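Local coordinates for protein argininosuccinate lyase (Chelativorans sp., PDB 6RXA) that acts as a carbon-nitrogen lyase of the aspartase/fumarase superfamily, known as EDDS lyase, and may split argininosuccinate into fumarate and arginine, at residues Leu310-Ala315 and Ala323-Glu328; Phe243-Phe248 and Asp333-Ala338; Thr67-Leu72 and Asp488-Ile493; Thr61-Ala66 and Gln495-Tyr500; Ile430-Asp435 and Val440-Gly445. The protein carries 2 engineered substitutions. One frame throughout, in Å; residues are numbered along the deposited sequence.

Contact 1. Residues Leu310-Ala315 and Ala323-Glu328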
# COMPACT_ATOMS: atom_id res chain seq x y z
N LEU A 310 -6.77 5.95 1.22
CA LEU A 310 -5.90 7.01 0.71
C LEU A 310 -5.86 7.03 -0.81
O LEU A 310 -5.82 8.11 -1.42
CB LEU A 310 -4.49 6.87 1.26
CG LEU A 310 -4.30 7.36 2.69
CD1 LEU A 310 -2.97 6.86 3.24
CD2 LEU A 310 -4.41 8.87 2.83
N THR A 311 -5.86 5.86 -1.46
CA THR A 311 -5.93 5.84 -2.92
C THR A 311 -7.18 6.57 -3.39
O THR A 311 -7.14 7.36 -4.34
CB THR A 311 -5.92 4.41 -3.44
OG1 THR A 311 -4.63 3.82 -3.17
CG2 THR A 311 -6.16 4.36 -4.92
N SER A 312 -8.32 6.28 -2.76
CA SER A 312 -9.58 6.89 -3.20
C SER A 312 -9.54 8.40 -3.04
O SER A 312 -10.08 9.13 -3.89
CB SER A 312 -10.78 6.24 -2.49
OG SER A 312 -10.95 6.69 -1.16
N LEU A 313 -8.91 8.91 -1.97
CA LEU A 313 -8.86 10.36 -1.78
C LEU A 313 -7.91 11.00 -2.77
O LEU A 313 -8.16 12.12 -3.24
CB LEU A 313 -8.45 10.68 -0.34
CG LEU A 313 -9.45 10.22 0.73
CD1 LEU A 313 -8.98 10.64 2.12
CD2 LEU A 313 -10.84 10.77 0.42
N ASN A 314 -6.83 10.31 -3.13
CA ASN A 314 -5.93 10.80 -4.15
C ASN A 314 -6.52 10.77 -5.55
O ASN A 314 -5.91 11.30 -6.48
CB ASN A 314 -4.66 9.94 -4.13
CG ASN A 314 -3.67 10.42 -3.13
OD1 ASN A 314 -3.36 11.61 -3.07
ND2 ASN A 314 -3.13 9.50 -2.33
N ALA A 315 -7.69 10.18 -5.74
CA ALA A 315 -8.24 9.94 -7.07
C ALA A 315 -9.35 10.90 -7.47
O ALA A 315 -9.82 10.85 -8.61
CB ALA A 315 -8.79 8.51 -7.15
N ALA A 323 -17.13 7.50 -4.71
CA ALA A 323 -16.00 6.64 -5.01
C ALA A 323 -15.06 6.43 -3.82
O ALA A 323 -14.10 5.66 -3.94
CB ALA A 323 -15.17 7.21 -6.17
N ARG A 324 -15.31 7.09 -2.69
CA ARG A 324 -14.40 6.98 -1.55
C ARG A 324 -14.56 5.63 -0.87
O ARG A 324 -15.67 5.14 -0.68
CB ARG A 324 -14.70 8.11 -0.56
CG ARG A 324 -14.35 9.50 -1.11
CD ARG A 324 -14.79 10.63 -0.20
NE ARG A 324 -16.24 10.65 -0.07
CZ ARG A 324 -16.95 11.55 0.60
NH1 ARG A 324 -16.36 12.56 1.21
NH2 ARG A 324 -18.26 11.44 0.66
N VAL A 325 -13.43 5.05 -0.50
CA VAL A 325 -13.39 3.78 0.23
C VAL A 325 -13.60 4.05 1.72
O VAL A 325 -13.16 5.07 2.26
CB VAL A 325 -12.06 3.06 -0.07
CG1 VAL A 325 -11.86 1.83 0.79
CG2 VAL A 325 -12.02 2.68 -1.55
N GLU A 326 -14.30 3.12 2.36
CA GLU A 326 -14.72 3.24 3.75
C GLU A 326 -13.87 2.36 4.65
O GLU A 326 -13.20 1.41 4.20
CB GLU A 326 -16.19 2.83 3.87
CG GLU A 326 -17.15 3.78 3.16
CD GLU A 326 -18.30 3.07 2.44
OE1 GLU A 326 -18.09 1.99 1.84
OE2 GLU A 326 -19.43 3.60 2.47
N LEU A 327 -13.90 2.66 5.95
CA LEU A 327 -13.38 1.77 6.98
C LEU A 327 -14.54 0.90 7.47
O LEU A 327 -15.52 1.43 8.01
CB LEU A 327 -12.79 2.55 8.14
CG LEU A 327 -12.14 1.71 9.24
CD1 LEU A 327 -11.05 0.78 8.71
CD2 LEU A 327 -11.58 2.63 10.35
N GLU A 328 -14.43 -0.39 7.27
CA GLU A 328 -15.58 -1.28 7.44
C GLU A 328 -15.57 -2.00 8.77
O GLU A 328 -14.52 -2.22 9.39
CB GLU A 328 -15.60 -2.29 6.29
CG GLU A 328 -15.59 -1.59 4.94
CD GLU A 328 -16.26 -2.38 3.85
OE1 GLU A 328 -15.61 -2.61 2.81
OE2 GLU A 328 -17.43 -2.75 4.03

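Contact 2. Residues Phe243-Phe248 and Asp333-Ala338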
# COMPACT_ATOMS: atom_id res chain seq x y z
N PHE A 243 -5.18 4.56 9.67
CA PHE A 243 -3.76 4.61 9.98
C PHE A 243 -3.47 4.24 11.43
O PHE A 243 -2.54 3.48 11.71
CB PHE A 243 -3.15 5.98 9.71
CG PHE A 243 -1.79 6.09 10.30
CD1 PHE A 243 -0.72 5.39 9.73
CD2 PHE A 243 -1.56 6.81 11.45
CE1 PHE A 243 0.52 5.43 10.29
CE2 PHE A 243 -0.30 6.86 12.01
CZ PHE A 243 0.74 6.15 11.43
N VAL A 244 -4.19 4.84 12.39
CA VAL A 244 -3.86 4.55 13.78
C VAL A 244 -4.05 3.05 14.04
O VAL A 244 -3.23 2.41 14.71
CB VAL A 244 -4.63 5.43 14.78
CG1 VAL A 244 -4.12 5.13 16.20
CG2 VAL A 244 -4.43 6.90 14.46
N ASN A 245 -5.11 2.47 13.47
CA ASN A 245 -5.29 1.02 13.58
C ASN A 245 -4.06 0.29 13.04
O ASN A 245 -3.56 -0.66 13.67
CB ASN A 245 -6.52 0.57 12.81
CG ASN A 245 -7.84 0.92 13.48
OD1 ASN A 245 -7.89 1.55 14.55
ND2 ASN A 245 -8.93 0.51 12.83
N ALA A 246 -3.57 0.69 11.87
CA ALA A 246 -2.45 -0.02 11.26
C ALA A 246 -1.18 0.12 12.09
O ALA A 246 -0.43 -0.85 12.27
CB ALA A 246 -2.20 0.46 9.84
N VAL A 247 -0.88 1.33 12.57
CA VAL A 247 0.38 1.51 13.31
C VAL A 247 0.31 0.83 14.68
O VAL A 247 1.26 0.15 15.10
CB VAL A 247 0.84 2.98 13.37
CG1 VAL A 247 0.04 3.79 14.38
CG2 VAL A 247 2.34 3.04 13.70
N PHE A 248 -0.82 0.99 15.39
CA PHE A 248 -1.03 0.26 16.63
C PHE A 248 -0.88 -1.24 16.42
O PHE A 248 -0.16 -1.92 17.17
CB PHE A 248 -2.42 0.59 17.21
CG PHE A 248 -2.90 -0.46 18.17
CD1 PHE A 248 -2.27 -0.64 19.38
CD2 PHE A 248 -3.93 -1.31 17.83
CE1 PHE A 248 -2.64 -1.63 20.24
CE2 PHE A 248 -4.33 -2.30 18.69
CZ PHE A 248 -3.70 -2.47 19.90
N ASP A 333 -13.44 -5.05 13.76
CA ASP A 333 -13.67 -6.26 14.53
C ASP A 333 -12.41 -7.11 14.62
O ASP A 333 -12.14 -7.71 15.66
CB ASP A 333 -14.79 -7.08 13.90
CG ASP A 333 -16.14 -6.41 14.01
OD1 ASP A 333 -16.31 -5.48 14.81
OD2 ASP A 333 -17.05 -6.87 13.28
N ALA A 334 -11.63 -7.17 13.53
CA ALA A 334 -10.38 -7.93 13.57
C ALA A 334 -9.39 -7.33 14.56
O ALA A 334 -8.71 -8.07 15.29
CB ALA A 334 -9.75 -7.96 12.18
N LEU A 335 -9.26 -6.00 14.56
CA LEU A 335 -8.38 -5.33 15.50
C LEU A 335 -8.76 -5.66 16.93
O LEU A 335 -7.88 -5.94 17.75
CB LEU A 335 -8.42 -3.82 15.26
CG LEU A 335 -7.58 -2.97 16.20
CD1 LEU A 335 -7.19 -1.65 15.51
CD2 LEU A 335 -8.29 -2.65 17.51
N ILE A 336 -10.06 -5.64 17.23
CA ILE A 336 -10.49 -5.90 18.60
C ILE A 336 -10.18 -7.34 18.99
O ILE A 336 -9.71 -7.61 20.10
CB ILE A 336 -11.99 -5.55 18.76
CG1 ILE A 336 -12.25 -4.06 18.52
CG2 ILE A 336 -12.46 -5.99 20.14
CD1 ILE A 336 -11.66 -3.12 19.55
N ALA A 337 -10.43 -8.28 18.09
CA ALA A 337 -10.14 -9.68 18.36
C ALA A 337 -8.65 -9.89 18.64
O ALA A 337 -8.28 -10.58 19.59
CB ALA A 337 -10.61 -10.54 17.20
N ALA A 338 -7.79 -9.29 17.81
CA ALA A 338 -6.36 -9.43 18.01
C ALA A 338 -5.92 -8.77 19.31
O ALA A 338 -5.06 -9.30 20.02
CB ALA A 338 -5.61 -8.82 16.83

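Contact 3. Residues Thr67-Leu72 and Asp488-Ile493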
# COMPACT_ATOMS: atom_id res chain seq x y z
N THR A 67 -46.02 12.67 14.43
CA THR A 67 -46.39 11.67 13.43
C THR A 67 -45.15 11.03 12.83
O THR A 67 -45.06 9.80 12.72
CB THR A 67 -47.23 12.33 12.34
OG1 THR A 67 -48.41 12.90 12.93
CG2 THR A 67 -47.62 11.28 11.31
N ILE A 68 -44.16 11.85 12.46
CA ILE A 68 -42.91 11.34 11.91
C ILE A 68 -42.19 10.46 12.93
O ILE A 68 -41.78 9.33 12.61
CB ILE A 68 -42.02 12.52 11.45
CG1 ILE A 68 -42.66 13.23 10.26
CG2 ILE A 68 -40.63 12.02 11.08
CD1 ILE A 68 -42.06 14.58 9.93
N LEU A 69 -42.01 10.96 14.16
CA LEU A 69 -41.21 10.24 15.14
C LEU A 69 -41.83 8.88 15.49
O LEU A 69 -41.11 7.89 15.63
CB LEU A 69 -41.01 11.08 16.40
CG LEU A 69 -40.18 12.36 16.22
CD1 LEU A 69 -40.31 13.28 17.41
CD2 LEU A 69 -38.71 11.99 16.00
N SER A 70 -43.16 8.82 15.62
CA SER A 70 -43.80 7.52 15.85
C SER A 70 -43.60 6.60 14.64
O SER A 70 -43.38 5.40 14.80
CB SER A 70 -45.28 7.70 16.14
OG SER A 70 -45.47 8.24 17.43
N GLY A 71 -43.65 7.16 13.43
CA GLY A 71 -43.39 6.35 12.25
C GLY A 71 -41.98 5.81 12.19
O GLY A 71 -41.75 4.68 11.74
N LEU A 72 -40.99 6.60 12.62
CA LEU A 72 -39.61 6.12 12.63
C LEU A 72 -39.48 4.85 13.47
O LEU A 72 -38.79 3.91 13.08
CB LEU A 72 -38.66 7.19 13.17
CG LEU A 72 -38.54 8.48 12.36
CD1 LEU A 72 -37.65 9.46 13.14
CD2 LEU A 72 -37.99 8.23 10.98
N ASP A 488 -35.71 11.32 25.53
CA ASP A 488 -36.70 12.07 26.30
C ASP A 488 -37.44 13.08 25.43
O ASP A 488 -38.66 13.25 25.57
CB ASP A 488 -36.03 12.82 27.44
CG ASP A 488 -35.54 11.91 28.55
OD1 ASP A 488 -35.81 10.69 28.49
OD2 ASP A 488 -34.87 12.42 29.47
N SER A 489 -36.71 13.77 24.55
CA SER A 489 -37.33 14.78 23.69
C SER A 489 -38.33 14.14 22.75
O SER A 489 -39.42 14.67 22.53
CB SER A 489 -36.25 15.50 22.89
OG SER A 489 -35.42 16.30 23.72
N VAL A 490 -37.97 12.99 22.18
CA VAL A 490 -38.87 12.28 21.27
C VAL A 490 -40.14 11.88 21.99
O VAL A 490 -41.25 12.06 21.48
CB VAL A 490 -38.14 11.07 20.66
CG1 VAL A 490 -39.10 10.18 19.91
CG2 VAL A 490 -37.04 11.54 19.74
N GLN A 491 -40.02 11.35 23.21
CA GLN A 491 -41.22 10.93 23.93
C GLN A 491 -42.07 12.13 24.32
O GLN A 491 -43.31 12.07 24.24
CB GLN A 491 -40.86 10.05 25.12
CG GLN A 491 -40.44 8.63 24.74
CD GLN A 491 -41.32 8.01 23.65
OE1 GLN A 491 -40.82 7.59 22.59
NE2 GLN A 491 -42.63 7.95 23.90
N GLN A 492 -41.44 13.24 24.72
CA GLN A 492 -42.19 14.46 25.02
C GLN A 492 -43.08 14.86 23.85
O GLN A 492 -44.27 15.15 24.03
CB GLN A 492 -41.22 15.60 25.36
CG GLN A 492 -40.65 15.53 26.75
CD GLN A 492 -39.38 16.35 26.94
OE1 GLN A 492 -38.92 17.07 26.03
NE2 GLN A 492 -38.80 16.23 28.12
N ILE A 493 -42.52 14.88 22.65
CA ILE A 493 -43.27 15.30 21.47
C ILE A 493 -44.40 14.32 21.18
O ILE A 493 -45.54 14.73 20.95
CB ILE A 493 -42.31 15.45 20.27
CG1 ILE A 493 -41.42 16.68 20.46
CG2 ILE A 493 -43.10 15.56 18.98
CD1 ILE A 493 -40.15 16.68 19.60

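Contact 4. Residues Thr61-Ala66 and Gln495-Tyr500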
# COMPACT_ATOMS: atom_id res chain seq x y z
N THR A 61 -44.42 21.39 12.77
CA THR A 61 -45.26 21.50 13.94
C THR A 61 -45.03 20.31 14.87
O THR A 61 -44.51 19.27 14.47
CB THR A 61 -46.74 21.52 13.53
OG1 THR A 61 -47.09 20.26 12.96
CG2 THR A 61 -46.99 22.61 12.50
N VAL A 62 -45.43 20.47 16.13
CA VAL A 62 -45.35 19.35 17.06
C VAL A 62 -46.16 18.17 16.54
O VAL A 62 -45.78 17.01 16.71
CB VAL A 62 -45.77 19.78 18.48
CG1 VAL A 62 -45.84 18.58 19.40
CG2 VAL A 62 -44.81 20.81 19.02
N GLU A 63 -47.30 18.45 15.91
CA GLU A 63 -48.14 17.38 15.38
C GLU A 63 -47.44 16.63 14.25
O GLU A 63 -47.47 15.40 14.21
CB GLU A 63 -49.48 17.95 14.92
CG GLU A 63 -50.34 18.51 16.05
CD GLU A 63 -50.23 20.02 16.23
OE1 GLU A 63 -51.26 20.65 16.55
OE2 GLU A 63 -49.12 20.58 16.06
N GLU A 64 -46.83 17.36 13.31
CA GLU A 64 -46.08 16.71 12.24
C GLU A 64 -44.91 15.93 12.81
O GLU A 64 -44.65 14.79 12.40
CB GLU A 64 -45.55 17.76 11.26
CG GLU A 64 -46.63 18.42 10.41
CD GLU A 64 -46.10 19.59 9.59
OE1 GLU A 64 -45.23 20.33 10.09
OE2 GLU A 64 -46.58 19.77 8.45
N SER A 65 -44.20 16.53 13.76
CA SER A 65 -43.05 15.89 14.38
C SER A 65 -43.46 14.59 15.06
O SER A 65 -42.82 13.55 14.85
CB SER A 65 -42.43 16.87 15.38
OG SER A 65 -41.30 16.33 16.02
N ALA A 66 -44.54 14.62 15.83
CA ALA A 66 -44.98 13.41 16.52
C ALA A 66 -45.33 12.31 15.52
O ALA A 66 -45.01 11.14 15.75
CB ALA A 66 -46.20 13.72 17.39
N GLN A 495 -45.92 12.12 23.13
CA GLN A 495 -46.96 12.04 24.15
C GLN A 495 -47.77 13.33 24.23
O GLN A 495 -48.99 13.29 24.48
CB GLN A 495 -46.35 11.71 25.51
CG GLN A 495 -45.81 10.30 25.59
CD GLN A 495 -46.88 9.27 25.32
OE1 GLN A 495 -47.96 9.30 25.92
NE2 GLN A 495 -46.61 8.37 24.39
N THR A 496 -47.11 14.48 24.08
CA THR A 496 -47.85 15.74 24.10
C THR A 496 -48.84 15.80 22.94
O THR A 496 -49.99 16.22 23.12
CB THR A 496 -46.87 16.92 24.05
OG1 THR A 496 -46.09 16.93 25.25
CG2 THR A 496 -47.64 18.23 23.93
N ASP A 497 -48.42 15.37 21.75
CA ASP A 497 -49.34 15.31 20.63
C ASP A 497 -50.49 14.35 20.92
O ASP A 497 -51.65 14.67 20.65
CB ASP A 497 -48.59 14.90 19.37
CG ASP A 497 -49.53 14.60 18.23
OD1 ASP A 497 -50.05 15.55 17.61
OD2 ASP A 497 -49.76 13.40 17.97
N ARG A 498 -50.19 13.18 21.49
CA ARG A 498 -51.22 12.17 21.69
C ARG A 498 -52.30 12.65 22.66
O ARG A 498 -53.49 12.38 22.46
CB ARG A 498 -50.60 10.86 22.18
CG ARG A 498 -51.64 9.79 22.50
CD ARG A 498 -51.02 8.47 22.94
NE ARG A 498 -50.47 8.52 24.29
CZ ARG A 498 -51.19 8.37 25.40
NH1 ARG A 498 -52.50 8.16 25.34
NH2 ARG A 498 -50.59 8.43 26.58
N LYS A 499 -51.91 13.34 23.73
CA LYS A 499 -52.84 13.65 24.80
C LYS A 499 -53.39 15.06 24.77
O LYS A 499 -54.51 15.28 25.25
CB LYS A 499 -52.15 13.44 26.16
CG LYS A 499 -51.67 12.01 26.39
CD LYS A 499 -50.31 11.98 27.08
CE LYS A 499 -50.46 11.88 28.57
NZ LYS A 499 -49.16 12.05 29.26
N TYR A 500 -52.64 16.02 24.25
CA TYR A 500 -52.97 17.42 24.46
C TYR A 500 -53.23 18.20 23.18
O TYR A 500 -53.68 19.34 23.27
CB TYR A 500 -51.88 18.11 25.31
CG TYR A 500 -51.58 17.31 26.56
CD1 TYR A 500 -52.59 17.00 27.45
CD2 TYR A 500 -50.30 16.84 26.81
CE1 TYR A 500 -52.33 16.24 28.57
CE2 TYR A 500 -50.04 16.08 27.93
CZ TYR A 500 -51.05 15.78 28.81
OH TYR A 500 -50.79 15.02 29.93

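Contact 5. Residues Ile430-Asp435 and Val440-Gly445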
# COMPACT_ATOMS: atom_id res chain seq x y z
N ILE A 430 36.24 -9.17 37.10
CA ILE A 430 35.68 -9.91 35.97
C ILE A 430 34.40 -10.64 36.39
O ILE A 430 33.37 -10.56 35.71
CB ILE A 430 36.74 -10.88 35.41
CG1 ILE A 430 37.90 -10.09 34.80
CG2 ILE A 430 36.11 -11.81 34.38
CD1 ILE A 430 39.19 -10.90 34.61
N LYS A 431 34.45 -11.36 37.51
CA LYS A 431 33.29 -12.10 37.98
C LYS A 431 32.08 -11.19 38.11
O LYS A 431 30.97 -11.51 37.66
CB LYS A 431 33.61 -12.76 39.32
CG LYS A 431 32.53 -13.70 39.83
CD LYS A 431 32.82 -14.14 41.26
CE LYS A 431 31.77 -15.12 41.77
NZ LYS A 431 31.89 -15.36 43.23
N ASP A 432 32.28 -10.01 38.72
CA ASP A 432 31.16 -9.10 38.92
C ASP A 432 30.67 -8.51 37.60
O ASP A 432 29.48 -8.23 37.46
CB ASP A 432 31.58 -7.98 39.87
CG ASP A 432 30.48 -6.95 40.07
OD1 ASP A 432 29.41 -7.32 40.60
OD2 ASP A 432 30.69 -5.78 39.69
N ALA A 433 31.56 -8.32 36.63
CA ALA A 433 31.13 -7.82 35.33
C ALA A 433 30.30 -8.86 34.58
O ALA A 433 29.42 -8.49 33.79
CB ALA A 433 32.36 -7.42 34.50
N LEU A 434 30.56 -10.14 34.81
CA LEU A 434 29.89 -11.22 34.09
C LEU A 434 28.64 -11.73 34.78
O LEU A 434 27.97 -12.62 34.25
CB LEU A 434 30.86 -12.39 33.89
CG LEU A 434 32.13 -12.11 33.10
CD1 LEU A 434 33.04 -13.35 33.13
CD2 LEU A 434 31.83 -11.72 31.68
N ASP A 435 28.30 -11.19 35.94
CA ASP A 435 27.11 -11.62 36.66
C ASP A 435 25.91 -10.93 36.02
O ASP A 435 25.82 -9.70 36.08
CB ASP A 435 27.26 -11.20 38.12
CG ASP A 435 26.07 -11.60 38.97
OD1 ASP A 435 24.94 -11.69 38.45
OD2 ASP A 435 26.26 -11.79 40.19
N VAL A 440 22.02 -6.05 35.32
CA VAL A 440 20.73 -5.40 35.45
C VAL A 440 20.79 -4.30 36.50
O VAL A 440 20.38 -3.16 36.25
CB VAL A 440 19.64 -6.44 35.78
CG1 VAL A 440 18.36 -5.75 36.15
CG2 VAL A 440 19.40 -7.35 34.57
N LEU A 441 21.35 -4.62 37.67
CA LEU A 441 21.40 -3.66 38.76
C LEU A 441 22.20 -2.42 38.39
O LEU A 441 21.87 -1.30 38.82
CB LEU A 441 21.97 -4.32 40.01
CG LEU A 441 21.11 -5.40 40.65
CD1 LEU A 441 21.79 -5.94 41.92
CD2 LEU A 441 19.73 -4.87 40.97
N ARG A 442 23.28 -2.58 37.62
CA ARG A 442 24.08 -1.43 37.23
C ARG A 442 23.34 -0.49 36.28
O ARG A 442 23.67 0.70 36.22
CB ARG A 442 25.39 -1.89 36.58
CG ARG A 442 26.43 -2.32 37.60
CD ARG A 442 27.77 -2.57 36.96
NE ARG A 442 27.79 -3.82 36.21
CZ ARG A 442 28.18 -5.00 36.72
NH1 ARG A 442 28.59 -5.09 37.97
NH2 ARG A 442 28.17 -6.08 35.95
N ARG A 443 22.36 -1.00 35.54
CA ARG A 443 21.61 -0.20 34.57
C ARG A 443 20.40 0.40 35.28
O ARG A 443 19.26 -0.06 35.12
CB ARG A 443 21.22 -1.06 33.37
CG ARG A 443 22.41 -1.46 32.50
CD ARG A 443 22.04 -2.56 31.50
NE ARG A 443 23.11 -2.68 30.51
CZ ARG A 443 24.30 -3.20 30.77
NH1 ARG A 443 25.24 -3.23 29.82
NH2 ARG A 443 24.57 -3.68 31.97
N GLU A 444 20.67 1.44 36.06
CA GLU A 444 19.68 1.99 37.00
C GLU A 444 19.16 3.38 36.64
O GLU A 444 18.42 3.97 37.44
CB GLU A 444 20.23 1.97 38.43
CG GLU A 444 21.55 2.71 38.59
CD GLU A 444 22.00 2.76 40.04
OE1 GLU A 444 23.07 3.35 40.31
OE2 GLU A 444 21.28 2.21 40.90
N GLY A 445 19.48 3.92 35.48
CA GLY A 445 18.94 5.20 35.08
C GLY A 445 17.50 5.13 34.58
O GLY A 445 16.83 4.09 34.60

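Contact 1. Residues Leu310-Ala315 and Ala323-Glu328
Ser312, in the last turn of helix 303-314, receives the backbone of Val325 as the loop that joins this helix to helix 329-348 runs back past it, a return connection within the helical core of an aspartase/fumarase-type lyase. The bond from Val325 N to Ser312 OG is 3.0 Å long and nearly straight, with 171° at the hydrogen. Serine suits the place because its hydroxyl is short enough to let the backbones come close, the CA atoms of Ser312 and Arg324 being 5.1 Å apart, and because one OG can serve two partners: while it accepts from Val325 N, it is also hydrogen-bonded to Ile309 O one turn back in its own helix. A chi1 of 77° sets OG between the backbone N and the carbonyl carbon, from where it reaches both.

Apolar contacts flank this bond. Val325 CG2 lies 3.9 Å from Ser312 CB, and Leu313 CD2 touches the aliphatic part of Arg324, 4.0 Å from its CD, at an oblique crossing. CG and CD of the arginine thus rest against one leucine methyl while its charged end leads away.

Farther out, that guanidinium makes a cation-pi contact with Trp235 and bonds through NH1 to Val232 O. Its side chain is about 7 Å from that of Asn113, which binds succinate in this enzyme. Phe300 of the third subunit packs on both Ser312 and Val325, placing the seam at a subunit interface. On the loop side, Val325 O in turn accepts a hydrogen bond from Trp235 NE1.

Contact 2. Residues Phe243-Phe248 and Asp333-Ala338
Asn245 OD1 is hydrogen-bonded to Tyr186 OH of helix 168-193, and the amide held in this way is the surface on which Leu335 rests. Leu335 CD1 sits almost straight above the amide carbon, 3.3 Å from Asn245 CG, and 3.4 Å from Asn245 OD1. This is a tight fit of a methyl group over a flat polar group, with the two side chains crossing at about a right angle. An asparagine is well placed here: its oxygen is satisfied by the tyrosine, and its flat body offers the methyl a snug seat.

The second branch of the contact is aromatic. The same CD1 comes up to the edge of the Phe248 ring, near its plane, 4.0 Å from Phe248 CD2, while Leu335 CD2 is 4.1 Å from Phe248 CE2. Asn245 and Phe248 are three residues apart on helix 236-262, so both present their side chains to Leu335, which points toward them from helix 329-348. These two helices belong to the buried helical bundle of the lyase fold, where helix 168-193 and helix 112-147 complete the surroundings: Leu335 also touches Tyr186 and Thr131, and Phe248 packs on Leu179 and Val135. With CG anti to the backbone N (chi1 178°), CD1 of Leu335 is carried between Asn245 and Phe248, and CD2 meets Phe248 alone.

Cut back to an alanine here, the Leu335 side chain would no longer reach helix 236-262, and the Asn245 amide and Phe248 edge would probably lose the methyls that cover them. Nearby, Phe243 stacks its ring on Phe243 of the second subunit.

Contact 3. Residues Thr67-Leu72 and Asp488-Ile493
Leu69 overlaps Val490 and Ile493, two residues three apart on helix 451-500, and is the one side chain of its segment that carries the contact. Its branches divide the work unevenly. CD1 reaches Ile493, 3.9 Å from Ile493 CG2 and 4.0 Å from Ile493 CD1, meeting that residue at about a right angle, and also brushes Val490 CG1. CD2 turns to Val490 CG2 at 4.1 Å, and the base of the leucine is covered too, its CB lying 4.1 Å from Val490 CG1. The leucine's CG lies beside the backbone N, opposite the carbonyl carbon (chi1 -65°), which sends CD1 toward Ile493.

The residue types fit the task. Valine, branched at CB, presents two methyl groups close to its own helix and lets the backbones approach to 6.9 Å between the CA atoms of Leu69 and Val490; isoleucine, also branched at CB, meets the leucine with CG2 and CD1 together. In this way helix 62-79 is joined to the last long helix of the chain. Val51 of helix 35-56 also packs on Leu69, making this a corner where three helices meet.

No hydrogen bond or salt bridge crosses between the two segments. Their cohesion therefore rests on the fit of aliphatic surfaces and on largely shielding them from water, Ile493 being only partly buried.

Contact 4. Residues Thr61-Ala66 and Gln495-Tyr500
Van der Waals contact comes first: the Ala66 methyl lies against the CB and carboxylate carbon of Asp497, with Ala66 CB only 3.3 Å from Asp497 CB. Alanine suits this point because its single methyl lets Asp497 come so close. The aspartate is extended at its first torsion (chi1 170°), which carries the carboxylate across to helix 62-79.

The second kind of contact is a carboxylate on an aliphatic chain. Asp497 OD1 touches Glu63 CG at 3.4 Å, the two side chains crossing obliquely. Glu63 bends at chi2, and its OE2 remains 5.3 Å from Asp497 OD1; two like charges so near each other would probably repel mildly, an effect probably softened by water, since Glu63 is exposed and Asp497 partly so.

Hydrogen bonds lie within the segments rather than between them. Arg498 holds Gln495 OE1 side-on with two nitrogens, NH2 at 2.8 Å and NE at 3.1 Å, the oxygen lying in the guanidinium plane, linking two residues three apart near the end of helix 451-500. On the other segment Thr61 OG1 accepts from Glu64 N at 2.9 Å, while Thr61 N donates back to Glu64 OE1 at 3.0 Å. Glu64 OE2 adds a salt bridge to Lys105.

The reciprocal pair Thr61 and Glu64 is a capping box, a common way of starting an alpha-helix, and here it begins helix 62-79 where this crosses the end of helix 451-500, the short axes 9.0 Å apart and inclined at 115°.

Contact 5. Residues Ile430-Asp435 and Val440-Gly445
The guanidinium of Arg442 meets Asp432 with its NH1/NH2 edge, both nitrogens directed at one backbone oxygen. NH2 makes the shorter and straighter of the two bonds, 2.9 Å to Asp432 O with 158° at the hydrogen, and NH1 the longer one, 3.3 Å to the same Asp432 O. The oxygen lies close to the guanidinium plane. Both donors come from the same face of its carbonyl plane, NH1 from well above it and NH2 at a smaller tilt. NH1 has a second task: it forms a salt bridge with Asp432 OD2 at 2.8 Å. The carboxylate stands nearly upright against the guanidinium, their planes 82° apart, so the aspartate offers one oxygen rather than a flat two-oxygen pairing. Asp432 is extended at chi1 (177°), which brings its carboxylate alongside its own carbonyl, and one arginine can then take both.

The contact ties together two short helices, 427-434 and 436-442, that follow each other almost without a break. Asp435 stands at the N-cap of the second, its OD1 making weak bonds to Trp437 N and Gln438 N, and Asn439 ND2 bonds to the carbonyls of Ala433 and Asp435 at the junction.

Arginine suits its place because it has several donors to share: NE of Arg442 pairs with Asp369 of helix 367-378, whose other oxygen binds Arg443. A leucine in place of Arg442 would probably leave the Asp432 carboxylate without its charged mate, the Asp432 carbonyl without two donors, and the helices freer to shift. Arg443, next along, is the centre of an inverse gamma turn as the chain leaves helix 436-442.

How the contacts relate
Contacts 1 and 2 lie buried in the helical core; they touch through Leu327 and Asn245, and helices 303-314 and 329-348 follow each other in the chain; both meet the second subunit. Contacts 3 and 4 hold one pair of helices, 62-79 and 451-500, at a far end of the chain, untouched by other subunits: contact 3 is buried and purely aliphatic, whereas contact 4 places two carboxylates near each other at the partly exposed surface. Contact 5 lies on the opposite side of the chain's centre, about 79 Å from contact 4 between centres, and alone carries a salt bridge across its segments. A single backbone N-H to serine hydroxyl bond marks contact 1; contact 2 sets leucine methyls on an amide and a ring edge.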